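Local coordinates for protein sulfatase (Bacteroides fragilis CAG:558, PDB 6USS) that probably hydrolyses aryl sulfate esters, as a calcium-dependent member of the sulfatase family from a human gut bacterium, at residues A[40-45]-A[163-168]; A[90-95]-A[320-325]; A[196-201]-A[259-264]. The protein carries 1 engineered substitution. One frame throughout, in Å; residues are numbered along the deposited sequence.

Contact 1 (A[40-45]-A[163-168]); sequences MVDDMG and CGKAHF. With CA (calcium ion), chain C.
Asp-42 OD1 is gripped by several groups at once: the calcium ion lies 2.3 Å from Asp-42 OD1, and Arg-92, from helix 88-97, adds NH2 as a hydrogen-bond donor. Lys-165 is a weaker and less certain third partner, its ammonium group drawn up to both oxygens of the carboxylate. Lys-165 NZ is 2.9 Å from Asp-42 OD2. The same NZ of Lys-165 is 3.0 Å from Asp-42 OD1. Of the two oxygens only OD1 binds the ion, so the metal takes one and the lysine straddles both. This is a salt bridge whose two hydrogen bonds are weak, and because NZ sits too close to another atom of the model its exact place is doubtful; the bond it appears to give Gly-193 O falls under the same caution.

The backbones stay well apart, since strands 35-41 and 159-164 both run parallel to strand 253-258 and flank it. Side chains have to span that interval. Lys-165 does so with an almost fully extended chain, its CG anti to the backbone N (chi1 159°), and it meets the aspartate at about a right angle. Asp-43 comes to the ion from the next position in the loop, with Asp-43 OD1 2.3 Å from the calcium and OD2 in a salt bridge with Lys-348.

This is the C-terminal edge of the parallel strands, where the alkaline phosphatase clan, sulfatases included, carries its metal site. Asp-322, Asn-323 and Cys-88, the engineered residue at the position where a 3-oxoalanine is predicted in the natural enzyme, complete the site. Paired carboxylates would repel one another without the ion; calcium and the surrounding basic side chains probably offset that negative charge.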
ATOM      1  N   MET A  40      18.190  -7.538   5.766  1.00 16.43           N
ATOM      2  CA  MET A  40      19.124  -6.416   5.693  1.00 17.14           C
ATOM      3  C   MET A  40      19.395  -5.901   7.099  1.00 19.87           C
ATOM      4  O   MET A  40      18.471  -5.448   7.791  1.00 17.89           O
ATOM      5  CB  MET A  40      18.572  -5.285   4.817  1.00 13.24           C
ATOM      6  CG  MET A  40      19.504  -4.094   4.681  1.00 15.67           C
ATOM      7  SD  MET A  40      20.944  -4.357   3.607  1.00 20.66           S
ATOM      8  CE  MET A  40      20.123  -4.754   2.068  1.00 18.26           C
ATOM      9  N   VAL A  41      20.660  -5.949   7.508  1.00 15.98           N
ATOM     10  CA  VAL A  41      21.088  -5.401   8.789  1.00 17.26           C
ATOM     11  C   VAL A  41      21.653  -4.011   8.558  1.00 19.00           C
ATOM     12  O   VAL A  41      22.230  -3.718   7.506  1.00 23.04           O
ATOM     13  CB  VAL A  41      22.122  -6.322   9.462  1.00 17.55           C
ATOM     14  CG1 VAL A  41      22.394  -5.860  10.865  1.00 14.35           C
ATOM     15  CG2 VAL A  41      21.620  -7.757   9.440  1.00 13.21           C
ATOM     16  N   ASP A  42      21.480  -3.138   9.542  1.00 20.67           N
ATOM     17  CA  ASP A  42      21.939  -1.756   9.454  1.00 21.37           C
ATOM     18  C   ASP A  42      23.315  -1.583  10.101  1.00 19.23           C
ATOM     19  O   ASP A  42      23.535  -2.026  11.232  1.00 17.61           O
ATOM     20  CB  ASP A  42      20.939  -0.822  10.130  1.00 19.24           C
ATOM     21  CG  ASP A  42      21.158   0.605   9.748  1.00 23.43           C
ATOM     22  OD1 ASP A  42      21.669   0.815   8.627  1.00 25.38           O
ATOM     23  OD2 ASP A  42      20.830   1.512  10.548  1.00 24.48           O
ATOM     24  N   ASP A  43      24.231  -0.918   9.391  1.00 19.28           N
ATOM     25  CA  ASP A  43      25.538  -0.549   9.941  1.00 19.72           C
ATOM     26  C   ASP A  43      26.321  -1.755  10.460  1.00 17.22           C
ATOM     27  O   ASP A  43      27.115  -1.629  11.396  1.00 17.85           O
ATOM     28  CB  ASP A  43      25.407   0.489  11.069  1.00 22.79           C
ATOM     29  CG  ASP A  43      24.855   1.824  10.590  1.00 21.91           C
ATOM     30  OD1 ASP A  43      24.778   2.005   9.355  1.00 20.41           O
ATOM     31  OD2 ASP A  43      24.503   2.679  11.448  1.00 15.21           O
ATOM     32  N   MET A  44      26.111  -2.931   9.874  1.00 17.28           N
ATOM     33  CA  MET A  44      26.831  -4.132  10.279  1.00 18.04           C
ATOM     34  C   MET A  44      28.125  -4.267   9.467  1.00 23.41           C
ATOM     35  O   MET A  44      28.100  -4.202   8.234  1.00 25.67           O
ATOM     36  CB  MET A  44      25.935  -5.361  10.104  1.00 17.07           C
ATOM     37  CG  MET A  44      26.607  -6.699  10.407  1.00 18.36           C
ATOM     38  SD  MET A  44      25.588  -8.148  10.049  1.00 18.40           S
ATOM     39  CE  MET A  44      26.711  -9.483  10.482  1.00 15.84           C
ATOM     40  N   GLY A  45      29.268  -4.461  10.165  1.00 18.03           N
ATOM     41  CA  GLY A  45      30.547  -4.558   9.489  1.00 18.52           C
ATOM     42  C   GLY A  45      30.863  -5.956   8.934  1.00 21.30           C
ATOM     43  O   GLY A  45      30.273  -6.968   9.311  1.00 19.81           O
ATOM     44  N   CYS A 163       9.395  -4.675   6.567  1.00 15.33           N
ATOM     45  CA  CYS A 163       9.470  -4.766   8.017  1.00 16.26           C
ATOM     46  C   CYS A 163      10.765  -4.132   8.497  1.00 19.29           C
ATOM     47  O   CYS A 163      11.855  -4.623   8.172  1.00 20.39           O
ATOM     48  CB  CYS A 163       9.383  -6.228   8.452  1.00 15.14           C
ATOM     49  SG  CYS A 163       9.466  -6.428  10.252  1.00 24.33           S
ATOM     50  N   GLY A 164      10.642  -3.050   9.268  1.00 19.00           N
ATOM     51  CA  GLY A 164      11.814  -2.379   9.810  1.00 16.76           C
ATOM     52  C   GLY A 164      12.188  -1.043   9.182  1.00 18.51           C
ATOM     53  O   GLY A 164      11.319  -0.223   8.865  1.00 16.73           O
ATOM     54  N   LYS A 165      13.492  -0.817   9.020  1.00 16.21           N
ATOM     55  CA  LYS A 165      14.010   0.457   8.533  1.00 16.13           C
ATOM     56  C   LYS A 165      13.768   0.603   7.035  1.00 19.26           C
ATOM     57  O   LYS A 165      14.266  -0.197   6.238  1.00 19.99           O
ATOM     58  CB  LYS A 165      15.501   0.567   8.838  1.00 15.95           C
ATOM     59  CG  LYS A 165      16.246   1.568   7.983  1.00 17.22           C
ATOM     60  CD  LYS A 165      17.486   2.050   8.712  1.00 19.14           C
ATOM     61  CE  LYS A 165      18.411   2.807   7.774  1.00 20.55           C
ATOM     62  NZ  LYS A 165      19.713   3.069   8.430  1.00 17.89           N
ATOM     63  N   ALA A 166      13.007   1.626   6.647  1.00 17.53           N
ATOM     64  CA  ALA A 166      12.777   1.904   5.226  1.00 16.67           C
ATOM     65  C   ALA A 166      13.780   2.954   4.757  1.00 19.58           C
ATOM     66  O   ALA A 166      14.698   2.649   3.990  1.00 18.56           O
ATOM     67  CB  ALA A 166      11.328   2.333   4.993  1.00 15.44           C
ATOM     68  N   HIS A 167      13.614   4.195   5.214  1.00 22.23           N
ATOM     69  CA  HIS A 167      14.611   5.236   4.988  1.00 20.56           C
ATOM     70  C   HIS A 167      14.831   5.477   3.487  1.00 19.14           C
ATOM     71  O   HIS A 167      15.957   5.564   3.007  1.00 18.71           O
ATOM     72  CB  HIS A 167      15.908   4.853   5.709  1.00 17.50           C
ATOM     73  CG  HIS A 167      16.877   5.981   5.893  1.00 24.32           C
ATOM     74  ND1 HIS A 167      18.233   5.778   6.081  1.00 27.22           N
ATOM     75  CD2 HIS A 167      16.689   7.320   5.926  1.00 22.29           C
ATOM     76  CE1 HIS A 167      18.837   6.947   6.219  1.00 19.07           C
ATOM     77  NE2 HIS A 167      17.922   7.897   6.135  1.00 19.90           N
ATOM     78  N   PHE A 168      13.730   5.561   2.733  1.00 17.49           N
ATOM     79  CA  PHE A 168      13.768   5.750   1.282  1.00 15.53           C
ATOM     80  C   PHE A 168      13.490   7.182   0.853  1.00 22.27           C
ATOM     81  O   PHE A 168      13.935   7.590  -0.226  1.00 21.04           O
ATOM     82  CB  PHE A 168      12.731   4.869   0.572  1.00 15.38           C
ATOM     83  CG  PHE A 168      12.981   3.387   0.686  1.00 17.67           C
ATOM     84  CD1 PHE A 168      14.208   2.834   0.326  1.00 13.81           C
ATOM     85  CD2 PHE A 168      11.969   2.539   1.143  1.00 16.21           C
ATOM     86  CE1 PHE A 168      14.429   1.456   0.431  1.00 17.37           C
ATOM     87  CE2 PHE A 168      12.182   1.155   1.245  1.00 20.40           C
ATOM     88  CZ  PHE A 168      13.410   0.615   0.896  1.00 17.00           C
TER
HETATM   89 CA    CA C 601      23.265   2.150   7.654  1.00 22.43          CA

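Contact 2 (A[90-95]-A[320-325]); sequences PTRCSL and MSDNGG. With CA (calcium ion), chain C.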
ATOM      1  N   PRO A  90      22.411   6.288   0.377  1.00 19.14           N
ATOM      2  CA  PRO A  90      22.766   5.858  -0.986  1.00 18.61           C
ATOM      3  C   PRO A  90      22.633   4.365  -1.193  1.00 19.09           C
ATOM      4  O   PRO A  90      22.221   3.939  -2.279  1.00 18.82           O
ATOM      5  CB  PRO A  90      24.217   6.333  -1.149  1.00 13.37           C
ATOM      6  CG  PRO A  90      24.717   6.522   0.229  1.00 21.06           C
ATOM      7  CD  PRO A  90      23.520   7.037   0.996  1.00 18.75           C
ATOM      8  N   THR A  91      22.955   3.557  -0.181  1.00 16.59           N
ATOM      9  CA  THR A  91      22.854   2.111  -0.349  1.00 17.98           C
ATOM     10  C   THR A  91      21.404   1.674  -0.518  1.00 21.48           C
ATOM     11  O   THR A  91      21.070   0.936  -1.455  1.00 18.30           O
ATOM     12  CB  THR A  91      23.495   1.397   0.836  1.00 17.24           C
ATOM     13  OG1 THR A  91      24.906   1.646   0.820  1.00 17.62           O
ATOM     14  CG2 THR A  91      23.244  -0.105   0.759  1.00 12.03           C
ATOM     15  N   ARG A  92      20.518   2.146   0.362  1.00 19.69           N
ATOM     16  CA  ARG A  92      19.144   1.661   0.327  1.00 22.60           C
ATOM     17  C   ARG A  92      18.415   2.139  -0.927  1.00 21.80           C
ATOM     18  O   ARG A  92      17.667   1.367  -1.541  1.00 15.10           O
ATOM     19  CB  ARG A  92      18.417   2.067   1.614  1.00 19.94           C
ATOM     20  CG  ARG A  92      18.729   1.116   2.795  1.00 16.88           C
ATOM     21  CD  ARG A  92      18.656   1.785   4.158  1.00 16.09           C
ATOM     22  NE  ARG A  92      19.464   1.090   5.157  1.00 21.00           N
ATOM     23  CZ  ARG A  92      19.095  -0.022   5.789  1.00 22.22           C
ATOM     24  NH1 ARG A  92      17.914  -0.575   5.524  1.00 20.98           N
ATOM     25  NH2 ARG A  92      19.907  -0.580   6.692  1.00 19.01           N
ATOM     26  N   CYS A  93      18.650   3.395  -1.344  1.00 20.75           N
ATOM     27  CA  CYS A  93      18.038   3.909  -2.570  1.00 14.60           C
ATOM     28  C   CYS A  93      18.563   3.198  -3.821  1.00 20.40           C
ATOM     29  O   CYS A  93      17.812   2.994  -4.781  1.00 16.34           O
ATOM     30  CB  CYS A  93      18.283   5.409  -2.674  1.00 14.13           C
ATOM     31  SG  CYS A  93      17.368   6.359  -1.469  1.00 17.28           S
ATOM     32  N   SER A  94      19.838   2.812  -3.826  1.00 16.31           N
ATOM     33  CA  SER A  94      20.359   2.022  -4.930  1.00 16.49           C
ATOM     34  C   SER A  94      19.697   0.650  -4.994  1.00 21.66           C
ATOM     35  O   SER A  94      19.401   0.148  -6.087  1.00 17.72           O
ATOM     36  CB  SER A  94      21.876   1.888  -4.797  1.00 18.64           C
ATOM     37  OG  SER A  94      22.522   3.131  -5.073  1.00 16.88           O
ATOM     38  N   LEU A  95      19.477   0.021  -3.831  1.00 17.39           N
ATOM     39  CA  LEU A  95      18.797  -1.266  -3.779  1.00 12.71           C
ATOM     40  C   LEU A  95      17.407  -1.175  -4.386  1.00 22.11           C
ATOM     41  O   LEU A  95      17.024  -1.991  -5.237  1.00 17.89           O
ATOM     42  CB  LEU A  95      18.689  -1.740  -2.331  1.00 16.85           C
ATOM     43  CG  LEU A  95      17.624  -2.820  -2.110  1.00 14.07           C
ATOM     44  CD1 LEU A  95      18.115  -4.171  -2.598  1.00 10.54           C
ATOM     45  CD2 LEU A  95      17.212  -2.878  -0.656  1.00 12.29           C
ATOM     46  N   MET A 320      22.317  -9.464   4.002  1.00 19.20           N
ATOM     47  CA  MET A 320      23.099  -8.332   3.537  1.00 16.45           C
ATOM     48  C   MET A 320      23.169  -7.287   4.644  1.00 20.13           C
ATOM     49  O   MET A 320      22.367  -7.290   5.581  1.00 19.41           O
ATOM     50  CB  MET A 320      22.493  -7.758   2.254  1.00 15.75           C
ATOM     51  CG  MET A 320      23.262  -6.605   1.642  1.00 16.85           C
ATOM     52  SD  MET A 320      24.975  -7.038   1.339  1.00 23.35           S
ATOM     53  CE  MET A 320      25.448  -5.724   0.208  1.00 16.61           C
ATOM     54  N   SER A 321      24.157  -6.406   4.537  1.00 16.95           N
ATOM     55  CA  SER A 321      24.244  -5.227   5.380  1.00 18.66           C
ATOM     56  C   SER A 321      24.415  -4.003   4.491  1.00 17.78           C
ATOM     57  O   SER A 321      24.942  -4.089   3.380  1.00 15.25           O
ATOM     58  CB  SER A 321      25.401  -5.325   6.383  1.00 20.60           C
ATOM     59  OG  SER A 321      25.505  -4.118   7.121  1.00 23.25           O
ATOM     60  N   ASP A 322      23.991  -2.847   4.999  1.00 18.64           N
ATOM     61  CA  ASP A 322      23.909  -1.663   4.154  1.00 19.96           C
ATOM     62  C   ASP A 322      25.159  -0.788   4.169  1.00 16.01           C
ATOM     63  O   ASP A 322      25.286   0.061   3.285  1.00 16.99           O
ATOM     64  CB  ASP A 322      22.692  -0.815   4.545  1.00 18.16           C
ATOM     65  CG  ASP A 322      22.923  -0.018   5.809  1.00 25.66           C
ATOM     66  OD1 ASP A 322      23.691  -0.480   6.686  1.00 22.54           O
ATOM     67  OD2 ASP A 322      22.356   1.088   5.909  1.00 19.88           O
ATOM     68  N   ASN A 323      26.054  -0.936   5.146  1.00 16.42           N
ATOM     69  CA  ASN A 323      27.344  -0.235   5.139  1.00 20.89           C
ATOM     70  C   ASN A 323      28.195  -0.766   6.289  1.00 20.03           C
ATOM     71  O   ASN A 323      27.761  -1.628   7.062  1.00 18.96           O
ATOM     72  CB  ASN A 323      27.200   1.291   5.220  1.00 16.45           C
ATOM     73  CG  ASN A 323      26.392   1.744   6.416  1.00 21.76           C
ATOM     74  OD1 ASN A 323      26.815   1.569   7.567  1.00 23.11           O
ATOM     75  ND2 ASN A 323      25.228   2.344   6.157  1.00 16.09           N
ATOM     76  N   GLY A 324      29.428  -0.247   6.391  1.00 18.89           N
ATOM     77  CA  GLY A 324      30.359  -0.732   7.395  1.00 18.10           C
ATOM     78  C   GLY A 324      29.970  -0.350   8.815  1.00 19.74           C
ATOM     79  O   GLY A 324      29.171   0.554   9.068  1.00 20.94           O
ATOM     80  N   GLY A 325      30.538  -1.069   9.775  1.00 17.50           N
ATOM     81  CA  GLY A 325      30.273  -0.753  11.166  1.00 18.08           C
ATOM     82  C   GLY A 325      30.791   0.624  11.535  1.00 18.66           C
ATOM     83  O   GLY A 325      31.727   1.149  10.930  1.00 21.29           O
TER
HETATM   84 CA    CA C 601      23.265   2.150   7.654  1.00 22.43          CA
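Thr-91 and Arg-92 meet Asp-322 where the sulfatase signature helix, 88-97, is laid against the C-terminal end of strand 315-321 in the alkaline phosphatase-like fold. The close part of the contact gathers on that one aspartate. Arg-92 NE gives a hydrogen bond to Asp-322 OD2 at 3.0 Å, part of a salt bridge, with an N-H...O angle of 146°. The oxygen lies at the edge of the guanidinium, near its plane, yet the donor arrives from above the carboxylate plane, 40° out of it, and the two flat groups are turned steeply against each other. The tilt is consistent with an oxygen that also binds the metal: Asp-322 OD2 is 2.2 Å from the calcium, and Asp-322 OD1 follows at 2.8 Å, so the carboxylate grips the ion unevenly with both oxygens. Asp-322 CG is tucked between its own backbone N and carbonyl carbon (chi1 77°), which swings the acid toward the arginine and the ion.

The looser side begins just past the aspartate. Asn-323 still serves the calcium site, but its side chain stays clear of the helix segment, and Gly-324 and Gly-325 lead the chain away to backbone bonds with Gly-355 and Lys-348. Back on the tight side, Thr-91 OG1 is a double link, bonded to Ser-85 N and also donating to Asp-322 O at 3.0 Å, while the methyl beside it, Thr-91 CG2, rests 3.9 Å from Asp-322 CB.

Contact 3 (A[196-201]-A[259-264]); sequences ASYLGE and HYAIHV
Tyr-198 reaches across with its hydroxyl to the loop 259-264, and the hydrogen bonds come first. Tyr-198 OH donates to His-263 O at 2.6 Å, arriving in the carbonyl plane on a lone pair, with a C=O...O angle of 126°. The amide of the same residue also lies close, but its angle is too poor for a bond. His-263 N instead points back to Tyr-260 O at 3.1 Å, closing a tight turn whose middle peptide, between Ala-261 and Ile-262, is cis, as in type VI turns, although here no proline is involved. The histidine ring is steadied locally: His-263 ND1 gives a hydrogen bond to Val-264 O at 2.7 Å. On the other loop, Ser-197 OG accepts from Leu-199 N at 2.9 Å, an ST turn wrapped around Tyr-198, whose own N is bonded to Asp-267.

Apolar packing is slighter and lies at the rim of the phenol. Tyr-198 CE2 is 3.9 Å from Ala-261 CB, which sits at the ring edge near its plane, as does His-263 O, so the ring slots edge-on against the turn. The tyrosine ring also meets that of Phe-230 at a shallow angle, the planes about 20° apart, with Leu-291 of helix 283-308 also against it. Ile-262 points the other way, onto that same helix.

The tyrosine thus bonds to a cis-peptide turn following strand 253-258, which carries His-263 against Asp-42 and Asp-43. His-263 is a second-shell residue of the sulfatase calcium site, and Tyr-198 holds to its backbone from one layer further out.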
ATOM      1  N   ALA A 196      15.079   5.841  18.158  1.00 20.48           N
ATOM      2  CA  ALA A 196      15.277   6.524  19.428  1.00 19.41           C
ATOM      3  C   ALA A 196      15.742   5.562  20.519  1.00 19.51           C
ATOM      4  O   ALA A 196      16.626   5.905  21.307  1.00 20.53           O
ATOM      5  CB  ALA A 196      13.987   7.235  19.839  1.00 20.29           C
ATOM      6  N   SER A 197      15.173   4.357  20.578  1.00 20.85           N
ATOM      7  CA  SER A 197      15.538   3.381  21.598  1.00 20.45           C
ATOM      8  C   SER A 197      15.158   1.981  21.138  1.00 20.05           C
ATOM      9  O   SER A 197      14.125   1.789  20.500  1.00 21.13           O
ATOM     10  CB  SER A 197      14.859   3.679  22.936  1.00 18.76           C
ATOM     11  OG  SER A 197      15.044   2.583  23.827  1.00 21.62           O
ATOM     12  N   TYR A 198      15.989   1.003  21.499  1.00 17.97           N
ATOM     13  CA  TYR A 198      15.652  -0.398  21.274  1.00 22.15           C
ATOM     14  C   TYR A 198      14.661  -0.944  22.307  1.00 23.30           C
ATOM     15  O   TYR A 198      14.132  -2.051  22.119  1.00 21.35           O
ATOM     16  CB  TYR A 198      16.918  -1.263  21.314  1.00 15.70           C
ATOM     17  CG  TYR A 198      17.853  -1.173  20.133  1.00 19.84           C
ATOM     18  CD1 TYR A 198      18.710  -0.084  19.974  1.00 18.56           C
ATOM     19  CD2 TYR A 198      17.927  -2.212  19.198  1.00 20.12           C
ATOM     20  CE1 TYR A 198      19.599  -0.013  18.887  1.00 16.29           C
ATOM     21  CE2 TYR A 198      18.804  -2.158  18.119  1.00 18.39           C
ATOM     22  CZ  TYR A 198      19.640  -1.051  17.961  1.00 20.55           C
ATOM     23  OH  TYR A 198      20.518  -0.990  16.885  1.00 19.49           O
ATOM     24  N   LEU A 199      14.404  -0.207  23.387  1.00 24.20           N
ATOM     25  CA  LEU A 199      13.728  -0.738  24.567  1.00 25.77           C
ATOM     26  C   LEU A 199      12.226  -0.490  24.491  1.00 26.17           C
ATOM     27  O   LEU A 199      11.783   0.662  24.378  1.00 23.40           O
ATOM     28  CB  LEU A 199      14.303  -0.109  25.837  1.00 23.46           C
ATOM     29  CG  LEU A 199      15.798  -0.364  26.040  1.00 23.46           C
ATOM     30  CD1 LEU A 199      16.302   0.314  27.290  1.00 20.82           C
ATOM     31  CD2 LEU A 199      16.062  -1.859  26.117  1.00 16.96           C
ATOM     32  N   GLY A 200      11.448  -1.578  24.576  1.00 24.64           N
ATOM     33  CA  GLY A 200      10.009  -1.446  24.722  1.00 22.12           C
ATOM     34  C   GLY A 200       9.621  -0.698  25.980  1.00 25.74           C
ATOM     35  O   GLY A 200       8.580  -0.028  26.020  1.00 22.49           O
ATOM     36  N   GLU A 201      10.453  -0.789  27.018  1.00 19.03           N
ATOM     37  CA  GLU A 201      10.239   0.033  28.197  1.00 23.82           C
ATOM     38  C   GLU A 201      10.258   1.514  27.848  1.00 28.41           C
ATOM     39  O   GLU A 201       9.588   2.314  28.508  1.00 25.83           O
ATOM     40  CB  GLU A 201      11.291  -0.287  29.261  1.00 24.63           C
ATOM     41  CG  GLU A 201      11.318  -1.753  29.689  1.00 26.27           C
ATOM     42  CD  GLU A 201      12.332  -2.594  28.893  1.00 34.94           C
ATOM     43  OE1 GLU A 201      12.623  -2.240  27.719  1.00 30.80           O
ATOM     44  OE2 GLU A 201      12.837  -3.607  29.447  1.00 32.88           O
ATOM     45  N   HIS A 259      16.369  -4.661   9.486  1.00 18.54           N
ATOM     46  CA  HIS A 259      16.496  -4.388  10.914  1.00 18.83           C
ATOM     47  C   HIS A 259      16.929  -2.951  11.184  1.00 21.15           C
ATOM     48  O   HIS A 259      17.641  -2.327  10.386  1.00 21.99           O
ATOM     49  CB  HIS A 259      17.504  -5.344  11.560  1.00 14.18           C
ATOM     50  CG  HIS A 259      16.892  -6.631  11.979  1.00 15.00           C
ATOM     51  ND1 HIS A 259      16.143  -6.751  13.129  1.00 17.40           N
ATOM     52  CD2 HIS A 259      16.868  -7.847  11.385  1.00 16.11           C
ATOM     53  CE1 HIS A 259      15.691  -7.988  13.231  1.00 15.57           C
ATOM     54  NE2 HIS A 259      16.121  -8.675  12.187  1.00 19.28           N
ATOM     55  N   TYR A 260      16.479  -2.423  12.325  1.00 16.08           N
ATOM     56  CA  TYR A 260      17.084  -1.194  12.821  1.00 22.40           C
ATOM     57  C   TYR A 260      18.428  -1.474  13.485  1.00 21.80           C
ATOM     58  O   TYR A 260      19.320  -0.616  13.451  1.00 22.53           O
ATOM     59  CB  TYR A 260      16.137  -0.481  13.789  1.00 22.14           C
ATOM     60  CG  TYR A 260      15.027   0.241  13.081  1.00 15.74           C
ATOM     61  CD1 TYR A 260      15.249   1.476  12.502  1.00 15.41           C
ATOM     62  CD2 TYR A 260      13.765  -0.317  12.977  1.00 16.79           C
ATOM     63  CE1 TYR A 260      14.248   2.136  11.834  1.00 18.40           C
ATOM     64  CE2 TYR A 260      12.745   0.331  12.304  1.00 17.84           C
ATOM     65  CZ  TYR A 260      12.991   1.570  11.732  1.00 19.91           C
ATOM     66  OH  TYR A 260      11.991   2.262  11.069  1.00 16.69           O
ATOM     67  N   ALA A 261      18.583  -2.652  14.095  1.00 19.24           N
ATOM     68  CA  ALA A 261      19.891  -3.118  14.538  1.00 17.52           C
ATOM     69  C   ALA A 261      20.843  -3.187  13.348  1.00 17.90           C
ATOM     70  O   ALA A 261      20.448  -3.585  12.249  1.00 18.62           O
ATOM     71  CB  ALA A 261      19.753  -4.492  15.195  1.00 15.41           C
ATOM     72  N   ILE A 262      22.109  -2.825  13.555  1.00 17.05           N
ATOM     73  CA  ILE A 262      22.709  -2.577  14.861  1.00 20.55           C
ATOM     74  C   ILE A 262      23.101  -1.106  15.024  1.00 19.58           C
ATOM     75  O   ILE A 262      24.194  -0.783  15.499  1.00 17.10           O
ATOM     76  CB  ILE A 262      23.921  -3.493  15.046  1.00 19.50           C
ATOM     77  CG1 ILE A 262      24.886  -3.330  13.857  1.00 16.49           C
ATOM     78  CG2 ILE A 262      23.456  -4.939  15.201  1.00 14.15           C
ATOM     79  CD1 ILE A 262      26.117  -4.241  13.903  1.00 14.27           C
ATOM     80  N   HIS A 263      22.187  -0.232  14.607  1.00 20.76           N
ATOM     81  CA  HIS A 263      22.375   1.211  14.605  1.00 17.74           C
ATOM     82  C   HIS A 263      22.531   1.735  16.032  1.00 15.94           C
ATOM     83  O   HIS A 263      22.091   1.112  16.999  1.00 19.23           O
ATOM     84  CB  HIS A 263      21.173   1.878  13.923  1.00 18.51           C
ATOM     85  CG  HIS A 263      21.440   3.264  13.427  1.00 20.39           C
ATOM     86  ND1 HIS A 263      21.270   4.383  14.217  1.00 24.13           N
ATOM     87  CD2 HIS A 263      21.870   3.714  12.223  1.00 19.92           C
ATOM     88  CE1 HIS A 263      21.589   5.463  13.522  1.00 20.13           C
ATOM     89  NE2 HIS A 263      21.953   5.084  12.308  1.00 19.59           N
ATOM     90  N   VAL A 264      23.159   2.900  16.160  1.00 15.44           N
ATOM     91  CA  VAL A 264      23.246   3.561  17.462  1.00 16.97           C
ATOM     92  C   VAL A 264      21.871   4.118  17.820  1.00 20.87           C
ATOM     93  O   VAL A 264      21.028   4.299  16.924  1.00 20.16           O
ATOM     94  CB  VAL A 264      24.326   4.658  17.481  1.00 20.43           C
ATOM     95  CG1 VAL A 264      25.713   4.028  17.331  1.00 17.11           C
ATOM     96  CG2 VAL A 264      24.048   5.772  16.435  1.00 13.90           C
TER

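How the contacts relate
Contacts 1 and 2 are the core pair, close to the centre of the chain and built on the neighbouring strands 35-41 and 315-321; they share one calcium ion, and Asp-43 N probably donates to Asp-322 OD1 at 2.8 Å. Their chemistry is mainly ionic, with carboxylates set among metal and basic side chains, and Lys-165 packs against Arg-92. Contact 3 is still buried but lies farther out, its centre about 17 Å from that of the chain, and joins two loops through a neutral hydroxyl and a little apolar packing. It meets contact 1 through backbone bonds of 40-42 to 259-262, whereas contacts 2 and 3 do not touch.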